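Local coordinates for beta-lactamase domain protein (Burkholderia ambifaria, PDB 5I0P) that binds two zinc ions in a metallo-beta-lactamase fold and is probably a hydrolase, though its natural substrate is not established, at residues T286-A289 against Q290-H294; E300-R303 against V304-E308; K309-A313 against A314-P318; E259-G262 against R263-T266; Y134-G137 against C138-A142. All blocks are in the same frame, centred on the assembly; numbering follows the deposited sequence.

Contact 1 of 5, residues T286-A289 against Q290-H294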
# COMPACT_ATOMS: atom_id res chain seq x y z
N THR A 286 -3.20 5.83 -17.91
CA THR A 286 -4.53 6.42 -17.80
C THR A 286 -4.96 6.58 -16.34
O THR A 286 -5.50 7.62 -15.96
CB THR A 286 -5.52 5.60 -18.60
OG1 THR A 286 -5.19 5.72 -19.99
CG2 THR A 286 -6.92 6.11 -18.41
N ARG A 287 -4.72 5.56 -15.51
CA ARG A 287 -5.12 5.65 -14.11
C ARG A 287 -4.36 6.74 -13.39
O ARG A 287 -4.94 7.52 -12.62
CB ARG A 287 -4.87 4.33 -13.42
CG ARG A 287 -5.22 4.33 -11.94
CD ARG A 287 -6.64 4.82 -11.68
NE ARG A 287 -6.97 4.75 -10.25
CZ ARG A 287 -7.94 5.44 -9.67
NH1 ARG A 287 -8.69 6.25 -10.40
NH2 ARG A 287 -8.18 5.29 -8.38
N ILE A 288 -3.06 6.85 -13.68
CA ILE A 288 -2.27 7.86 -12.99
C ILE A 288 -2.72 9.25 -13.41
O ILE A 288 -2.71 10.19 -12.60
CB ILE A 288 -0.77 7.63 -13.25
CG1 ILE A 288 -0.28 6.48 -12.37
CG2 ILE A 288 0.03 8.89 -12.91
CD1 ILE A 288 0.88 5.77 -12.94
N ALA A 289 -3.13 9.40 -14.67
CA ALA A 289 -3.66 10.68 -15.11
C ALA A 289 -4.91 11.04 -14.31
O ALA A 289 -5.09 12.20 -13.90
CB ALA A 289 -3.92 10.63 -16.61
N GLN A 290 -5.72 10.03 -13.99
CA GLN A 290 -6.91 10.24 -13.17
C GLN A 290 -6.55 10.61 -11.74
O GLN A 290 -7.18 11.48 -11.12
CB GLN A 290 -7.76 8.98 -13.19
CG GLN A 290 -8.24 8.63 -14.55
CD GLN A 290 -8.95 7.29 -14.62
OE1 GLN A 290 -9.10 6.59 -13.62
NE2 GLN A 290 -9.36 6.91 -15.83
N LEU A 291 -5.58 9.92 -11.16
CA LEU A 291 -5.19 10.23 -9.80
C LEU A 291 -4.60 11.63 -9.72
O LEU A 291 -4.95 12.41 -8.82
CB LEU A 291 -4.19 9.18 -9.33
CG LEU A 291 -4.75 7.75 -9.27
CD1 LEU A 291 -3.59 6.80 -9.16
CD2 LEU A 291 -5.67 7.58 -8.12
N ARG A 292 -3.77 12.01 -10.70
CA ARG A 292 -3.22 13.36 -10.67
C ARG A 292 -4.32 14.41 -10.80
O ARG A 292 -4.31 15.41 -10.06
CB ARG A 292 -2.16 13.57 -11.76
CG ARG A 292 -0.93 12.72 -11.68
CD ARG A 292 0.17 13.22 -12.66
NE ARG A 292 1.41 12.44 -12.56
CZ ARG A 292 2.29 12.53 -11.57
NH1 ARG A 292 3.39 11.79 -11.60
NH2 ARG A 292 2.09 13.35 -10.56
N ALA A 293 -5.29 14.20 -11.70
CA ALA A 293 -6.41 15.13 -11.83
C ALA A 293 -7.23 15.19 -10.56
O ALA A 293 -7.58 16.28 -10.09
CB ALA A 293 -7.30 14.73 -12.99
N HIS A 294 -7.50 14.03 -9.96
CA HIS A 294 -8.28 14.00 -8.73
C HIS A 294 -7.61 14.81 -7.63
O HIS A 294 -8.24 15.68 -7.01
CB HIS A 294 -8.47 12.55 -8.33
CG HIS A 294 -8.78 12.36 -6.89
ND1 HIS A 294 -7.81 12.06 -5.95
CD2 HIS A 294 -9.96 12.36 -6.22
CE1 HIS A 294 -8.37 11.91 -4.77
NE2 HIS A 294 -9.68 12.09 -4.90

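Contact 2 of 5, residues E300-R303 against V304-E308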
# COMPACT_ATOMS: atom_id res chain seq x y z
N GLU A 300 -7.25 22.21 -5.27
CA GLU A 300 -7.88 23.46 -5.65
C GLU A 300 -9.02 23.80 -4.69
O GLU A 300 -9.21 24.97 -4.32
CB GLU A 300 -8.34 23.36 -7.10
CG GLU A 300 -8.78 24.68 -7.72
CD GLU A 300 -7.69 25.77 -7.66
OE1 GLU A 300 -6.48 25.45 -7.54
OE2 GLU A 300 -8.06 26.97 -7.73
N GLU A 301 -9.77 22.80 -4.23
CA GLU A 301 -10.82 23.09 -3.26
C GLU A 301 -10.23 23.64 -1.98
O GLU A 301 -10.82 24.52 -1.34
CB GLU A 301 -11.67 21.84 -2.98
CG GLU A 301 -12.41 21.39 -4.23
CD GLU A 301 -13.07 20.04 -4.09
OE1 GLU A 301 -13.86 19.69 -5.00
OE2 GLU A 301 -12.78 19.31 -3.12
N VAL A 302 -9.06 23.14 -1.60
CA VAL A 302 -8.42 23.66 -0.41
C VAL A 302 -7.91 25.09 -0.66
O VAL A 302 -8.06 25.97 0.20
CB VAL A 302 -7.32 22.71 0.05
CG1 VAL A 302 -6.63 23.30 1.25
CG2 VAL A 302 -7.94 21.38 0.38
N ARG A 303 -7.31 25.35 -1.83
CA ARG A 303 -6.97 26.73 -2.16
C ARG A 303 -8.17 27.65 -2.01
O ARG A 303 -8.09 28.72 -1.39
CB ARG A 303 -6.46 26.85 -3.60
CG ARG A 303 -5.07 26.37 -3.84
CD ARG A 303 -4.59 26.80 -5.22
NE ARG A 303 -3.31 26.15 -5.49
CZ ARG A 303 -3.19 24.99 -6.12
NH1 ARG A 303 -4.28 24.37 -6.55
NH2 ARG A 303 -2.00 24.45 -6.30
N VAL A 304 -9.31 27.23 -2.58
CA VAL A 304 -10.51 28.05 -2.57
C VAL A 304 -10.94 28.33 -1.14
O VAL A 304 -11.36 29.45 -0.81
CB VAL A 304 -11.62 27.35 -3.39
CG1 VAL A 304 -12.97 28.05 -3.25
CG2 VAL A 304 -11.24 27.29 -4.86
N ALA A 305 -10.87 27.32 -0.27
CA ALA A 305 -11.33 27.50 1.10
C ALA A 305 -10.43 28.45 1.88
O ALA A 305 -10.93 29.31 2.60
CB ALA A 305 -11.47 26.14 1.80
N CYS A 306 -9.10 28.34 1.73
CA CYS A 306 -8.19 29.21 2.47
C CYS A 306 -8.09 30.60 1.87
O CYS A 306 -7.53 31.49 2.52
CB CYS A 306 -6.79 28.60 2.51
SG CYS A 306 -6.72 27.00 3.29
N ALA A 307 -8.63 30.83 0.68
CA ALA A 307 -8.66 32.18 0.15
C ALA A 307 -9.78 32.98 0.78
O ALA A 307 -9.74 34.21 0.75
CB ALA A 307 -8.77 32.18 -1.38
N GLU A 308 -10.81 32.31 1.34
CA GLU A 308 -11.93 33.02 1.96
C GLU A 308 -11.56 33.49 3.35
O GLU A 308 -11.92 34.60 3.75
CB GLU A 308 -13.17 32.14 2.04
CG GLU A 308 -13.69 31.62 0.73
CD GLU A 308 -15.03 30.87 0.88
OE1 GLU A 308 -15.72 31.02 1.92
OE2 GLU A 308 -15.39 30.15 -0.07

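Contact 3 of 5, residues K309-A313 against A314-P318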
# COMPACT_ATOMS: atom_id res chain seq x y z
N LYS A 309 -10.92 32.61 4.13
CA LYS A 309 -10.56 32.85 5.51
C LYS A 309 -9.53 31.82 5.90
O LYS A 309 -9.39 30.81 5.22
CB LYS A 309 -11.79 32.76 6.42
CG LYS A 309 -12.46 31.40 6.41
CD LYS A 309 -13.63 31.37 7.40
CE LYS A 309 -14.49 30.14 7.22
NZ LYS A 309 -14.11 29.02 8.12
N PRO A 310 -8.76 32.06 6.95
CA PRO A 310 -7.81 31.03 7.37
C PRO A 310 -8.55 29.78 7.84
O PRO A 310 -9.54 29.88 8.57
CB PRO A 310 -7.03 31.70 8.50
CG PRO A 310 -7.21 33.19 8.28
CD PRO A 310 -8.55 33.36 7.61
N MET A 311 -8.08 28.61 7.40
CA MET A 311 -8.72 27.33 7.64
C MET A 311 -7.82 26.39 8.44
O MET A 311 -6.61 26.29 8.18
CB MET A 311 -9.09 26.65 6.31
CG MET A 311 -10.05 27.43 5.41
SD MET A 311 -11.64 27.55 6.22
CE MET A 311 -12.13 25.81 6.12
N SER A 312 -8.42 25.66 9.39
CA SER A 312 -7.71 24.58 10.04
C SER A 312 -7.95 23.27 9.28
O SER A 312 -8.86 23.17 8.43
CB SER A 312 -8.15 24.44 11.49
OG SER A 312 -9.43 23.78 11.57
N ALA A 313 -7.15 22.25 9.62
CA ALA A 313 -7.37 20.95 9.00
C ALA A 313 -8.79 20.45 9.26
O ALA A 313 -9.41 19.88 8.36
CB ALA A 313 -6.33 19.94 9.47
N ALA A 314 -9.31 20.63 10.48
CA ALA A 314 -10.69 20.22 10.75
C ALA A 314 -11.68 20.94 9.86
O ALA A 314 -12.67 20.35 9.42
CB ALA A 314 -11.09 20.46 12.21
N GLY A 315 -11.42 22.23 9.58
CA GLY A 315 -12.29 22.99 8.68
C GLY A 315 -12.24 22.53 7.24
O GLY A 315 -13.19 22.75 6.48
N ILE A 316 -11.13 21.91 6.82
CA ILE A 316 -11.01 21.46 5.45
C ILE A 316 -11.77 20.14 5.25
O ILE A 316 -12.19 19.82 4.13
CB ILE A 316 -9.53 21.36 5.05
CG1 ILE A 316 -8.96 22.78 4.93
CG2 ILE A 316 -9.35 20.60 3.73
CD1 ILE A 316 -9.83 23.70 4.05
N VAL A 317 -11.96 19.35 6.29
CA VAL A 317 -12.62 18.06 6.12
C VAL A 317 -13.99 18.20 5.44
O VAL A 317 -14.21 17.55 4.40
CB VAL A 317 -12.67 17.31 7.46
CG1 VAL A 317 -13.70 16.16 7.42
CG2 VAL A 317 -11.25 16.84 7.83
N PRO A 318 -14.92 19.03 5.93
CA PRO A 318 -16.25 19.04 5.29
C PRO A 318 -16.22 19.49 3.85
O PRO A 318 -17.05 19.04 3.05
CB PRO A 318 -17.06 20.00 6.17
CG PRO A 318 -16.29 20.11 7.46
CD PRO A 318 -14.85 19.98 7.05

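Contact 4 of 5, residues E259-G262 against R263-T266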
# COMPACT_ATOMS: atom_id res chain seq x y z
N GLU A 259 5.15 12.60 -6.66
CA GLU A 259 6.44 12.39 -7.31
C GLU A 259 6.69 10.90 -7.54
O GLU A 259 7.14 10.51 -8.62
CB GLU A 259 7.53 13.02 -6.47
CG GLU A 259 8.94 12.88 -7.00
CD GLU A 259 9.96 13.36 -5.98
OE1 GLU A 259 11.01 13.90 -6.40
OE2 GLU A 259 9.70 13.23 -4.75
N SER A 260 6.36 10.05 -6.57
CA SER A 260 6.54 8.62 -6.77
C SER A 260 5.74 8.09 -7.98
O SER A 260 6.17 7.16 -8.66
CB SER A 260 6.10 7.88 -5.51
OG SER A 260 6.91 8.23 -4.43
N LEU A 261 4.60 8.71 -8.30
CA LEU A 261 3.80 8.19 -9.40
C LEU A 261 4.53 8.26 -10.73
O LEU A 261 4.24 7.45 -11.62
CB LEU A 261 2.47 8.94 -9.48
CG LEU A 261 1.44 8.57 -8.42
CD1 LEU A 261 0.14 9.28 -8.76
CD2 LEU A 261 1.22 7.07 -8.39
N GLY A 262 5.50 9.16 -10.86
CA GLY A 262 6.27 9.23 -12.08
C GLY A 262 7.00 7.95 -12.43
O GLY A 262 7.27 7.71 -13.61
N ARG A 263 7.30 7.11 -11.43
CA ARG A 263 7.96 5.83 -11.68
C ARG A 263 7.11 4.88 -12.54
O ARG A 263 7.65 4.06 -13.30
CB ARG A 263 8.27 5.17 -10.34
CG ARG A 263 9.23 5.95 -9.47
CD ARG A 263 10.60 6.17 -10.14
NE ARG A 263 11.27 4.97 -10.69
CZ ARG A 263 11.97 4.07 -9.99
NH1 ARG A 263 12.10 4.17 -8.68
NH2 ARG A 263 12.55 3.06 -10.62
N TYR A 264 5.79 4.95 -12.45
CA TYR A 264 4.97 4.04 -13.24
C TYR A 264 4.50 4.70 -14.52
O TYR A 264 4.30 3.99 -15.51
CB TYR A 264 3.77 3.58 -12.41
CG TYR A 264 4.17 3.36 -10.97
CD1 TYR A 264 4.85 2.22 -10.59
CD2 TYR A 264 3.89 4.32 -10.00
CE1 TYR A 264 5.25 2.04 -9.26
CE2 TYR A 264 4.27 4.15 -8.71
CZ TYR A 264 4.97 3.01 -8.33
OH TYR A 264 5.37 2.83 -7.02
N GLU A 265 4.41 6.04 -14.54
CA GLU A 265 4.02 6.77 -15.75
C GLU A 265 4.91 6.42 -16.94
O GLU A 265 4.44 6.38 -18.08
CB GLU A 265 4.09 8.28 -15.49
CG GLU A 265 2.79 8.99 -15.19
CD GLU A 265 3.01 10.41 -14.63
OE1 GLU A 265 4.04 10.65 -13.97
OE2 GLU A 265 2.14 11.29 -14.86
N THR A 266 6.20 6.19 -16.71
CA THR A 266 7.09 5.97 -17.84
C THR A 266 7.16 4.51 -18.27
O THR A 266 7.78 4.23 -19.30
CB THR A 266 8.53 6.44 -17.54
OG1 THR A 266 8.97 5.90 -16.28
CG2 THR A 266 8.61 7.97 -17.53
O HOH W 1 7.00 5.24 -6.79

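Contact 5 of 5, residues Y134-G137 against C138-A142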
# COMPACT_ATOMS: atom_id res chain seq x y z
N TYR A 134 9.69 -2.33 7.45
CA TYR A 134 9.88 -3.29 8.52
C TYR A 134 10.06 -2.59 9.85
O TYR A 134 9.37 -2.89 10.83
CB TYR A 134 11.08 -4.19 8.21
CG TYR A 134 11.37 -5.16 9.33
CD1 TYR A 134 10.58 -6.27 9.54
CD2 TYR A 134 12.39 -4.94 10.21
CE1 TYR A 134 10.85 -7.15 10.60
CE2 TYR A 134 12.65 -5.78 11.27
CZ TYR A 134 11.89 -6.90 11.46
OH TYR A 134 12.19 -7.75 12.52
N MET A 135 10.96 -1.60 9.90
CA MET A 135 11.20 -0.83 11.12
C MET A 135 9.93 -0.15 11.62
O MET A 135 9.55 -0.29 12.78
CB MET A 135 12.27 0.22 10.81
CG MET A 135 13.47 0.21 11.71
SD MET A 135 14.35 -1.32 11.63
CE MET A 135 15.91 -0.73 10.97
N PHE A 136 9.23 0.57 10.73
CA PHE A 136 7.97 1.21 11.12
C PHE A 136 6.96 0.18 11.60
O PHE A 136 6.27 0.41 12.61
CB PHE A 136 7.37 2.01 9.97
CG PHE A 136 6.30 2.94 10.41
CD1 PHE A 136 6.46 3.69 11.54
CD2 PHE A 136 5.10 3.02 9.72
CE1 PHE A 136 5.45 4.54 11.97
CE2 PHE A 136 4.08 3.87 10.14
CZ PHE A 136 4.26 4.63 11.27
N GLY A 137 6.84 -0.94 10.88
CA GLY A 137 5.97 -2.02 11.33
C GLY A 137 6.33 -2.51 12.71
O GLY A 137 5.46 -2.71 13.57
N CYS A 138 7.62 -2.70 12.96
CA CYS A 138 8.05 -3.09 14.30
C CYS A 138 7.65 -2.04 15.32
O CYS A 138 7.06 -2.35 16.36
CB CYS A 138 9.55 -3.36 14.31
SG CYS A 138 9.93 -4.89 13.44
N LEU A 139 7.93 -0.76 15.01
CA LEU A 139 7.58 0.30 15.94
C LEU A 139 6.10 0.26 16.29
O LEU A 139 5.72 0.37 17.46
CB LEU A 139 7.95 1.66 15.36
CG LEU A 139 8.70 2.48 16.40
CD1 LEU A 139 9.71 1.58 17.10
CD2 LEU A 139 9.39 3.70 15.79
N MET A 140 5.24 0.06 15.29
CA MET A 140 3.81 0.07 15.53
C MET A 140 3.28 -1.19 16.19
O MET A 140 2.22 -1.14 16.82
CB MET A 140 3.09 0.33 14.22
CG MET A 140 3.17 1.79 13.82
SD MET A 140 1.95 2.10 12.57
CE MET A 140 2.51 1.00 11.26
N ALA A 141 3.95 -2.33 16.06
CA ALA A 141 3.42 -3.49 16.76
C ALA A 141 3.80 -3.49 18.24
O ALA A 141 3.20 -4.25 19.01
CB ALA A 141 3.88 -4.78 16.09
N ALA A 142 4.75 -2.64 18.66
CA ALA A 142 5.07 -2.39 20.06
C ALA A 142 3.97 -1.64 20.82
O ALA A 142 4.09 -1.48 22.04
CB ALA A 142 6.38 -1.60 20.17

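Contact 1 of 5, residues T286-A289 against Q290-H294
L291 lays its CD2 methyl over one face of the R287 guanidinium, 3.4 Å from NH2, while Q290 meets the same group at its edge. The Q290 bond runs from R287 NH1 to OE1 at 3.3 Å; it is long but fairly straight (155°), and NH1 lies in the plane of the amide carbonyl. Since the two flat groups stand 79° apart, the amide meets the guanidinium upright and does not stack on it. R287 gets there by leaving the backbone with CG anti to its N and then bending at chi2 (53°), which swings the chain across Q290 and L291 at about a right angle. The other branch of the amide, Q290 NE2, rests 3.6 Å from T286 CG2.

All this is i to i+3 and i+4 neighbourhood on the long helix 284-308, which runs from the zinc-binding alpha-beta/beta-alpha sandwich out to the C-terminal domain. The usual backbone bonds hold the turns, L291 N to R287 O (2.9 Å) and R292 N to I288 O (2.8 Å) among them. On another flank of the helix, I288 and R292 lie side by side and point the same way, with CG2 of I288 3.8 Å from NE of R292.

Further out, both arginines are anchored to the body of the sandwich. R287 gives NE to the carbonyl of L235 and NH2, weakly, to that of I238, in the loop that follows the strand leading to zinc ligand D232. R292 forms a salt bridge with E265 and a bond to L258 O.

Contact 2 of 5, residues E300-R303 against V304-E308
V302 and C306 sit one turn apart near the C-terminal end of helix 284-308, where this long helix enters the C-terminal domain, whose sequence family belongs to the helix-turn-helix clan. This is the tight side. V302 CG1 packs against C306 SG at 4.2 Å, and the backbone beneath them is firm, with C306 N bonded to V302 O at 3.0 Å. With SG anti to the carbonyl carbon (chi1 -60°), the sulfur lies back along the helix toward V302. L342 of helix 333-347 packs against both residues, while I316 and M320 of helix 313-320 also close on V302 and M311 on C306.

Elsewhere round the helix the packing is looser, and V304 and E300 are exposed. The main neighbour of V304 is the backbone: CG2 lies 3.1 Å from E300 O, the carbonyl that also accepts the V304 N-H. The helix itself slackens here, for the A307 N to R303 O bond is weak, bent to 131°. Charged pairs lie along the outer flanks. On one, E301 reaches back to R298. On another, R303 is extended from CG to NE and holds E350 through NE. E300 bends at chi2 to bring its carboxylate to the same arginine, and R303 NH1 meets E300 OE1 at 2.6 Å in an i to i+3 salt bridge, the oxygen lying 27° out of the guanidinium plane.

Contact 3 of 5, residues K309-A313 against A314-P318
Against the flat carbonyl group of G315 lies the M311 methyl, with CE 3.3 Å from G315 O; having no side chain, the glycine lets CE come against its backbone. M311 bends at both chi2 and chi3, curling its thioether back over the start of the helix, and CE also touches I316 CD1 at 3.7 Å as the two side chains pass at a slant. On the other side of the same residue, the G315 N-H points at S312 OG, 3.2 Å away with an angle of 157°. This is an N-cap: OG is placed between the backbone N and the carbonyl carbon (chi1 77°), from where it meets an amide that the first turn of helix 313-320 would leave without a helical partner. The next bonds are weaker. I316 N reaches both S312 O and A313 O at 3.1 Å, each bent to 133°, so the turn starts with a shared, poorly aligned donor.

The buried side, M311, A313 and I316, faces inward. M311 and I316 meet A305 on helix 284-308, A313 and I316 meet L342 on helix 333-347, and the M311 backbone bonds to Y363 of strand 361-364.

Contact 4 of 5, residues E259-G262 against R263-T266
L261 and Y264 meet at a slant where the short helices 253-260 and 262-265 follow one another in the metallo-beta-lactamase sandwich, with L261 CD2 4.2 Å from CD2 of the tyrosine ring. The ring folds back along the chain (chi1 -38°), obliquely past the carbonyls of S260 and L261, and has R263 CB over the centre of one face. R263 itself bends at chi2 and chi3 and turns outward to a salt bridge with E194. E265, by contrast, points toward the preceding segment: OE1 comes within 3.2 Å of G262 CA, while OE2 is held by R292. I288 of helix 284-308 packs against Y264 and E265 alike.

The backbone bonds here include i to i+3 ones. R263 N bonds to S260 O at 3.0 Å, approaching from above the carbonyl plane. L261 O is gripped twice, by E265 N in the carbonyl plane at 3.2 Å and by Y264 N, three residues on, well above it. S260 O has a second partner too: a water donates to it at 2.8 Å and sits 2.9 Å from Y264 OH, linking the ring hydroxyl to the S260 carbonyl.

Contact 5 of 5, residues Y134-G137 against C138-A142
C138 SG sits above the Y134 ring, 3.7 Å from its centroid and only 21° off the normal, shifted toward the hydroxyl end so that CZ is its nearest ring atom at 3.4 Å. Y189 stacks on the same tyrosine ring. Two residues further on, M140 makes a Met-aromatic contact with F136: SD lies 4.1 Å from the centroid but obliquely, 32° off the normal. The same methionine adds a CH-pi contact, CG standing over the F136 face at 4.2 Å from the centroid, and its methyl CE touches F136 CE2 at 3.5 Å. A bend at chi3 (-61°) brings that methyl to the CD2-CE2 side of the ring.

Both pairs are i to i+4 on helix 131-141, which follows directly on strand 126-130 of the seven-stranded sheet in the metallo-beta-lactamase sandwich. The M140 side chain is about 6 Å from that of the zinc ligand H104, which places this end of the helix near the metal site, without contact to the zinc.

Hydrogen bonds supply the rest. C138 N to Y134 O (2.8 Å) and M140 N to F136 O (2.9 Å) carry the two pairs, and Y134 OH bonds to the carbonyl of P186.

Contacts 1 and 2 share helix 284-308, at opposite ends: 286-294 lies against the zinc-binding domain and 300-308 in the C-terminal one, their centres about 21 Å apart. Contact 4 touches contact 1 directly, and that junction combines the R292-E265 salt bridge with packing. Contacts 2 and 3 also touch, but through aliphatic groups and sulfur, joining consecutive helices of the C-terminal domain far from the metals. Contact 5 stands alone across the chain's centre from contact 1 and relies on sulfur and rings. Contacts 1, 2, 4 and 5 mix buried and exposed residues; those touching in contact 3 are buried or partly exposed. Contacts 4 and 5 come nearest the zinc ligands, contact 1 somewhat less.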